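Local coordinates for protein amidase, hydantoinase/carbamoylase family (Paraburkholderia phymatum, PDB 6C0D) that probably hydrolyses N-carbamoyl-L-amino acids as a metal-dependent homodimeric amidase of the peptidase M20 family, at residues A[206-211]-A[357-362]; A[218-223]-A[292-297]. All coordinates share one frame; numbering follows the deposited sequence.

Interaction 1: A[206-211]-A[357-362]. With EDO (1,2-ethanediol), chain J.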
loop_
_atom_site.group_PDB
_atom_site.type_symbol
_atom_site.label_atom_id
_atom_site.label_comp_id
_atom_site.label_asym_id
_atom_site.label_seq_id
_atom_site.Cartn_x
_atom_site.Cartn_y
_atom_site.Cartn_z
ATOM N N SER A 206 22.120 7.630 23.555
ATOM C CA SER A 206 22.619 8.070 24.851
ATOM C C SER A 206 24.126 8.292 24.859
ATOM O O SER A 206 24.649 8.809 25.850
ATOM C CB SER A 206 22.238 7.054 25.933
ATOM O OG SER A 206 20.826 6.963 26.063
ATOM N N ALA A 207 24.819 7.956 23.767
ATOM C CA ALA A 207 26.276 8.045 23.648
ATOM C C ALA A 207 26.987 7.206 24.705
ATOM O O ALA A 207 28.147 7.479 25.045
ATOM C CB ALA A 207 26.776 9.500 23.696
ATOM N N LYS A 208 26.312 6.179 25.226
ATOM C CA LYS A 208 26.923 5.249 26.172
ATOM C C LYS A 208 27.544 4.077 25.415
ATOM O O LYS A 208 27.282 3.862 24.232
ATOM C CB LYS A 208 25.894 4.716 27.170
ATOM C CG LYS A 208 25.124 5.751 27.954
ATOM C CD LYS A 208 25.930 6.308 29.102
ATOM C CE LYS A 208 24.999 6.922 30.133
ATOM N NZ LYS A 208 25.725 7.757 31.114
ATOM N N LEU A 209 28.371 3.303 26.123
ATOM C CA LEU A 209 29.143 2.235 25.513
ATOM C C LEU A 209 28.671 0.835 25.899
ATOM O O LEU A 209 29.035 -0.123 25.211
ATOM C CB LEU A 209 30.629 2.378 25.887
ATOM C CG LEU A 209 31.267 3.735 25.494
ATOM C CD1 LEU A 209 32.757 3.755 25.868
ATOM C CD2 LEU A 209 31.064 4.008 23.997
ATOM N N ILE A 210 27.928 0.691 26.996
ATOM C CA ILE A 210 27.581 -0.627 27.538
ATOM C C ILE A 210 26.138 -0.587 27.986
ATOM O O ILE A 210 25.755 0.311 28.743
ATOM C CB ILE A 210 28.465 -1.015 28.742
ATOM C CG1 ILE A 210 29.945 -1.110 28.342
ATOM C CG2 ILE A 210 27.949 -2.335 29.399
ATOM C CD1 ILE A 210 30.283 -2.269 27.403
ATOM N N GLY A 211 25.341 -1.567 27.557
ATOM C CA GLY A 211 23.980 -1.658 28.079
ATOM C C GLY A 211 23.772 -2.953 28.847
ATOM O O GLY A 211 24.160 -4.031 28.376
ATOM N N GLN A 357 29.688 5.300 31.556
ATOM C CA GLN A 357 29.404 5.022 30.150
ATOM C C GLN A 357 28.554 3.765 29.986
ATOM O O GLN A 357 28.621 3.095 28.954
ATOM C CB GLN A 357 30.706 4.904 29.350
ATOM C CG GLN A 357 31.526 6.205 29.386
ATOM C CD GLN A 357 30.864 7.384 28.697
ATOM O OE1 GLN A 357 29.798 7.268 28.074
ATOM N NE2 GLN A 357 31.511 8.551 28.792
ATOM N N TRP A 358 27.750 3.419 30.995
ATOM C CA TRP A 358 26.870 2.262 30.884
ATOM C C TRP A 358 25.470 2.605 31.382
ATOM O O TRP A 358 25.271 3.574 32.128
ATOM C CB TRP A 358 27.435 1.056 31.669
ATOM C CG TRP A 358 27.367 1.244 33.152
ATOM C CD1 TRP A 358 28.274 1.898 33.947
ATOM C CD2 TRP A 358 26.315 0.793 34.022
ATOM N NE1 TRP A 358 27.839 1.881 35.270
ATOM C CE2 TRP A 358 26.644 1.208 35.335
ATOM C CE3 TRP A 358 25.123 0.084 33.812
ATOM C CZ2 TRP A 358 25.822 0.929 36.444
ATOM C CZ3 TRP A 358 24.301 -0.199 34.917
ATOM C CH2 TRP A 358 24.651 0.236 36.211
ATOM N N MET A 359 24.479 1.813 30.951
ATOM C CA MET A 359 23.111 2.030 31.432
ATOM C C MET A 359 22.333 0.719 31.420
ATOM O O MET A 359 22.636 -0.198 30.658
ATOM C CB MET A 359 22.342 3.057 30.585
ATOM C CG MET A 359 22.203 2.625 29.107
ATOM S SD MET A 359 21.571 3.911 27.971
ATOM C CE MET A 359 19.843 3.849 28.372
ATOM N N HIS A 360 21.308 0.653 32.269
ATOM C CA HIS A 360 20.277 -0.370 32.124
ATOM C C HIS A 360 19.334 0.008 30.987
ATOM O O HIS A 360 19.051 1.190 30.750
ATOM C CB HIS A 360 19.444 -0.508 33.404
ATOM C CG HIS A 360 20.164 -1.162 34.543
ATOM N ND1 HIS A 360 20.785 -0.445 35.539
ATOM C CD2 HIS A 360 20.313 -2.471 34.867
ATOM C CE1 HIS A 360 21.313 -1.282 36.417
ATOM N NE2 HIS A 360 21.039 -2.519 36.033
ATOM N N MET A 361 18.806 -1.011 30.308
ATOM C CA MET A 361 17.889 -0.755 29.194
ATOM C C MET A 361 17.193 -2.049 28.804
ATOM O O MET A 361 17.762 -3.129 28.977
ATOM C CB MET A 361 18.652 -0.206 27.974
ATOM C CG MET A 361 19.788 -1.167 27.559
ATOM S SD MET A 361 20.791 -0.480 26.195
ATOM C CE MET A 361 19.627 -0.591 24.841
ATOM N N PRO A 362 15.981 -1.984 28.265
ATOM C CA PRO A 362 15.363 -3.190 27.713
ATOM C C PRO A 362 15.987 -3.536 26.372
ATOM O O PRO A 362 16.621 -2.695 25.717
ATOM C CB PRO A 362 13.895 -2.781 27.545
ATOM C CG PRO A 362 14.008 -1.287 27.192
ATOM C CD PRO A 362 15.133 -0.787 28.081
HETATM C C1 EDO J . 28.528 5.210 21.738
HETATM O O1 EDO J . 27.104 5.048 21.677
HETATM C C2 EDO J . 29.142 5.348 20.349
HETATM O O2 EDO J . 29.664 6.682 20.216
HETATM O O HOH W 1 26.863 5.490 33.337
HETATM O O HOH W 2 28.373 9.705 29.912
#
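I210 and W358 begin a parallel strand pairing at the edge of the zinc-binding catalytic domain, where strand 210-227 starts alongside strand 358-363. The carbonyl oxygen of Q357 accepts from two successive backbone N-H groups of the facing segment: L209 N at 2.8 Å and I210 N through a weak, bent bond. Two residues beyond Q357, M359 N donates to I210 O at 3.0 Å, and the CA-H of W358 approaches the same oxygen. A bound 1,2-ethanediol, probably from the crystallisation liquor, donates from O1 to K208 O at 2.8 Å.

Side chains sort to two faces. On one, I210 CB lies 3.7 Å from W358 CB, a contact made at their roots. On the other, M359 turns back toward the helix end: with CG between the backbone N and the carbonyl carbon (chi1 61°), its SD lies 3.7 Å from S206 OG and also meets K208 CG. The S206 hydroxyl is hydrogen-bonded to R202 O, and the sulfur approach is plain van der Waals contact. K208, bent at chi2 (-79°), runs its CD over the Q357 backbone and carries NZ to G356 O and, by weak bonds, to two waters; one of these donates to W358 O. The M361 sulfur packs against G211 CA at 3.9 Å.

A Schellman motif at A207 ends helix 202-206, whose L203 also touches M359 and M361. Helix 340-353 covers the face of I210 and W358, with D351 accepting from W358 NE1. I210 reaches V408 of helix 399-419, and G211 bonds by its backbone to F382 of strand 378-384.

Interaction 2: A[218-223]-A[292-297]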
loop_
_atom_site.group_PDB
_atom_site.type_symbol
_atom_site.label_atom_id
_atom_site.label_comp_id
_atom_site.label_asym_id
_atom_site.label_seq_id
_atom_site.Cartn_x
_atom_site.Cartn_y
_atom_site.Cartn_z
ATOM N N GLY A 218 8.015 -7.943 25.313
ATOM C CA GLY A 218 6.982 -8.716 24.659
ATOM C C GLY A 218 6.506 -8.024 23.389
ATOM O O GLY A 218 6.786 -6.843 23.171
ATOM N N ILE A 219 5.796 -8.774 22.543
ATOM C CA ILE A 219 5.391 -8.300 21.211
ATOM C C ILE A 219 3.932 -8.665 20.943
ATOM O O ILE A 219 3.476 -9.757 21.307
ATOM C CB ILE A 219 6.292 -8.895 20.104
ATOM C CG1 ILE A 219 7.777 -8.593 20.404
ATOM C CG2 ILE A 219 5.924 -8.286 18.726
ATOM C CD1 ILE A 219 8.774 -9.343 19.523
ATOM N N ARG A 220 3.202 -7.751 20.279
ATOM C CA ARG A 220 1.896 -8.051 19.709
ATOM C C ARG A 220 1.874 -7.576 18.264
ATOM O O ARG A 220 2.464 -6.539 17.937
ATOM C CB ARG A 220 0.757 -7.371 20.478
ATOM C CG ARG A 220 0.523 -7.944 21.861
ATOM C CD ARG A 220 0.022 -9.392 21.787
ATOM N NE ARG A 220 -0.356 -9.873 23.117
ATOM C CZ ARG A 220 0.506 -10.311 24.039
ATOM N NH1 ARG A 220 1.814 -10.377 23.790
ATOM N NH2 ARG A 220 0.050 -10.697 25.216
ATOM N N GLU A 221 1.206 -8.351 17.407
ATOM C CA GLU A 221 0.992 -7.970 16.014
ATOM C C GLU A 221 -0.469 -8.181 15.660
ATOM O O GLU A 221 -1.081 -9.157 16.096
ATOM C CB GLU A 221 1.893 -8.784 15.083
ATOM C CG GLU A 221 3.365 -8.355 15.225
ATOM C CD GLU A 221 4.317 -9.193 14.406
ATOM O OE1 GLU A 221 3.988 -10.355 14.096
ATOM O OE2 GLU A 221 5.396 -8.684 14.071
ATOM N N PHE A 222 -1.025 -7.253 14.876
ATOM C CA PHE A 222 -2.413 -7.329 14.449
ATOM C C PHE A 222 -2.529 -6.840 13.018
ATOM O O PHE A 222 -1.746 -5.994 12.569
ATOM C CB PHE A 222 -3.331 -6.459 15.310
ATOM C CG PHE A 222 -3.468 -6.935 16.729
ATOM C CD1 PHE A 222 -4.493 -7.798 17.083
ATOM C CD2 PHE A 222 -2.599 -6.483 17.710
ATOM C CE1 PHE A 222 -4.632 -8.233 18.389
ATOM C CE2 PHE A 222 -2.722 -6.933 19.029
ATOM C CZ PHE A 222 -3.752 -7.797 19.363
ATOM N N GLN A 223 -3.524 -7.370 12.315
ATOM C CA GLN A 223 -4.050 -6.710 11.132
ATOM C C GLN A 223 -5.355 -6.044 11.517
ATOM O O GLN A 223 -6.158 -6.600 12.274
ATOM C CB GLN A 223 -4.324 -7.687 9.991
ATOM C CG GLN A 223 -3.124 -8.254 9.294
ATOM C CD GLN A 223 -3.532 -9.034 8.063
ATOM O OE1 GLN A 223 -4.680 -8.951 7.618
ATOM N NE2 GLN A 223 -2.602 -9.799 7.507
ATOM N N LEU A 292 -0.150 -3.561 12.346
ATOM C CA LEU A 292 0.223 -2.870 13.570
ATOM C C LEU A 292 1.072 -3.801 14.424
ATOM O O LEU A 292 0.723 -4.975 14.601
ATOM C CB LEU A 292 -1.014 -2.444 14.376
ATOM C CG LEU A 292 -0.768 -1.809 15.746
ATOM C CD1 LEU A 292 -0.184 -0.398 15.556
ATOM C CD2 LEU A 292 -2.049 -1.750 16.560
ATOM N N GLN A 293 2.174 -3.281 14.946
ATOM C CA GLN A 293 2.997 -4.019 15.900
ATOM C C GLN A 293 3.170 -3.144 17.126
ATOM O O GLN A 293 3.227 -1.923 17.004
ATOM C CB GLN A 293 4.371 -4.351 15.308
ATOM C CG GLN A 293 5.276 -5.182 16.227
ATOM C CD GLN A 293 6.642 -5.374 15.594
ATOM O OE1 GLN A 293 7.547 -4.577 15.811
ATOM N NE2 GLN A 293 6.778 -6.414 14.772
ATOM N N PHE A 294 3.250 -3.755 18.310
ATOM C CA PHE A 294 3.692 -2.967 19.453
ATOM C C PHE A 294 4.448 -3.864 20.427
ATOM O O PHE A 294 4.296 -5.092 20.432
ATOM C CB PHE A 294 2.546 -2.202 20.152
ATOM C CG PHE A 294 1.361 -3.045 20.577
ATOM C CD1 PHE A 294 0.284 -3.230 19.712
ATOM C CD2 PHE A 294 1.285 -3.575 21.870
ATOM C CE1 PHE A 294 -0.838 -3.964 20.110
ATOM C CE2 PHE A 294 0.155 -4.318 22.277
ATOM C CZ PHE A 294 -0.903 -4.506 21.394
ATOM N N ARG A 295 5.317 -3.226 21.210
ATOM C CA ARG A 295 6.220 -3.941 22.111
ATOM C C ARG A 295 6.371 -3.162 23.401
ATOM O O ARG A 295 6.361 -1.930 23.397
ATOM C CB ARG A 295 7.625 -4.138 21.510
ATOM C CG ARG A 295 7.625 -4.692 20.083
ATOM C CD ARG A 295 9.042 -5.075 19.637
ATOM N NE ARG A 295 9.099 -5.279 18.187
ATOM C CZ ARG A 295 9.983 -6.055 17.570
ATOM N NH1 ARG A 295 10.892 -6.719 18.277
ATOM N NH2 ARG A 295 9.946 -6.191 16.247
ATOM N N ASP A 296 6.548 -3.894 24.505
ATOM C CA ASP A 296 6.803 -3.248 25.777
ATOM C C ASP A 296 7.405 -4.278 26.732
ATOM O O ASP A 296 7.145 -5.475 26.618
ATOM C CB ASP A 296 5.525 -2.654 26.371
ATOM C CG ASP A 296 5.818 -1.606 27.425
ATOM O OD1 ASP A 296 6.249 -0.492 27.039
ATOM O OD2 ASP A 296 5.662 -1.900 28.638
ATOM N N ALA A 297 8.202 -3.790 27.677
ATOM C CA ALA A 297 8.795 -4.677 28.680
ATOM C C ALA A 297 7.855 -4.995 29.832
ATOM O O ALA A 297 8.134 -5.923 30.608
ATOM C CB ALA A 297 10.062 -4.033 29.252
#
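Strands 218-223 and 292-296 run antiparallel, their axes 4.8 Å apart at 166°, in a regular ladder. G218-D296, R220-F294 and F222-L292 are the hydrogen-bonded pairs, each closed by two backbone bonds, while I219-R295 and E221-Q293 are non-hydrogen-bonded pairs with CA-H groups turned to carbonyl oxygens.

The two faces differ in character. On that of R220, F222, L292 and F294, the CB of R220 sits over the F294 ring, 3.7 Å from its centroid and 21° off the normal, a CH-pi contact. F294 adopts a chi1 of 54°, which swings its ring toward the partner strand; its CE1 meets the edge of the F222 ring, 3.7 Å from F222 CE2. The R220 guanidinium leads away to salt bridges with E306 and E334.

The other face carries a chain of polar side chains, E221, Q293 and R295. E221 OE2 accepts from Q293 NE2 at 2.7 Å on its anti lone pair, away from the other carboxylate oxygen, with amide and carboxylate nearly coplanar. The amide oxygen, Q293 OE1, is gripped side-on by R295 NE and NH2, each at 2.9 Å and from the same face of the amide. These bonds fix the amide's rotation, and I219 CD1 covers one guanidinium face, 3.6 Å from R295 NH1. R295 NH1 also pairs with a bound buffer sulfonate, which may mark an anion-binding pocket.

Helix 299-317 packs on F222 and L292, F259 of helix 244-262 meets F294 edge-to-face, and strands 268-277 and 323-328 flank the pair. S282 of the second subunit bonds Q293 NE2, consistent with the dimerisation (lid) domain of M20 enzymes.

From the N terminus, the chain passes the zinc ligands H89, D100 and H196, leaves helix 202-206 and enters strand 210-227, which serves both contacts. Its first residues take part in interaction 1 and its later ones in interaction 2. The chain then reaches strand 283-296, where 292-297 closes the smaller loop, and continues through helices 299-317 and 340-353 to 357-362, which closes the larger. Interaction 2 is thus nested inside interaction 1, their centres 24 Å apart. One long strand, interrupted by a bulge or short loop, therefore joins the parallel pairing near the metal-bearing region to the antiparallel layer that touches the second subunit.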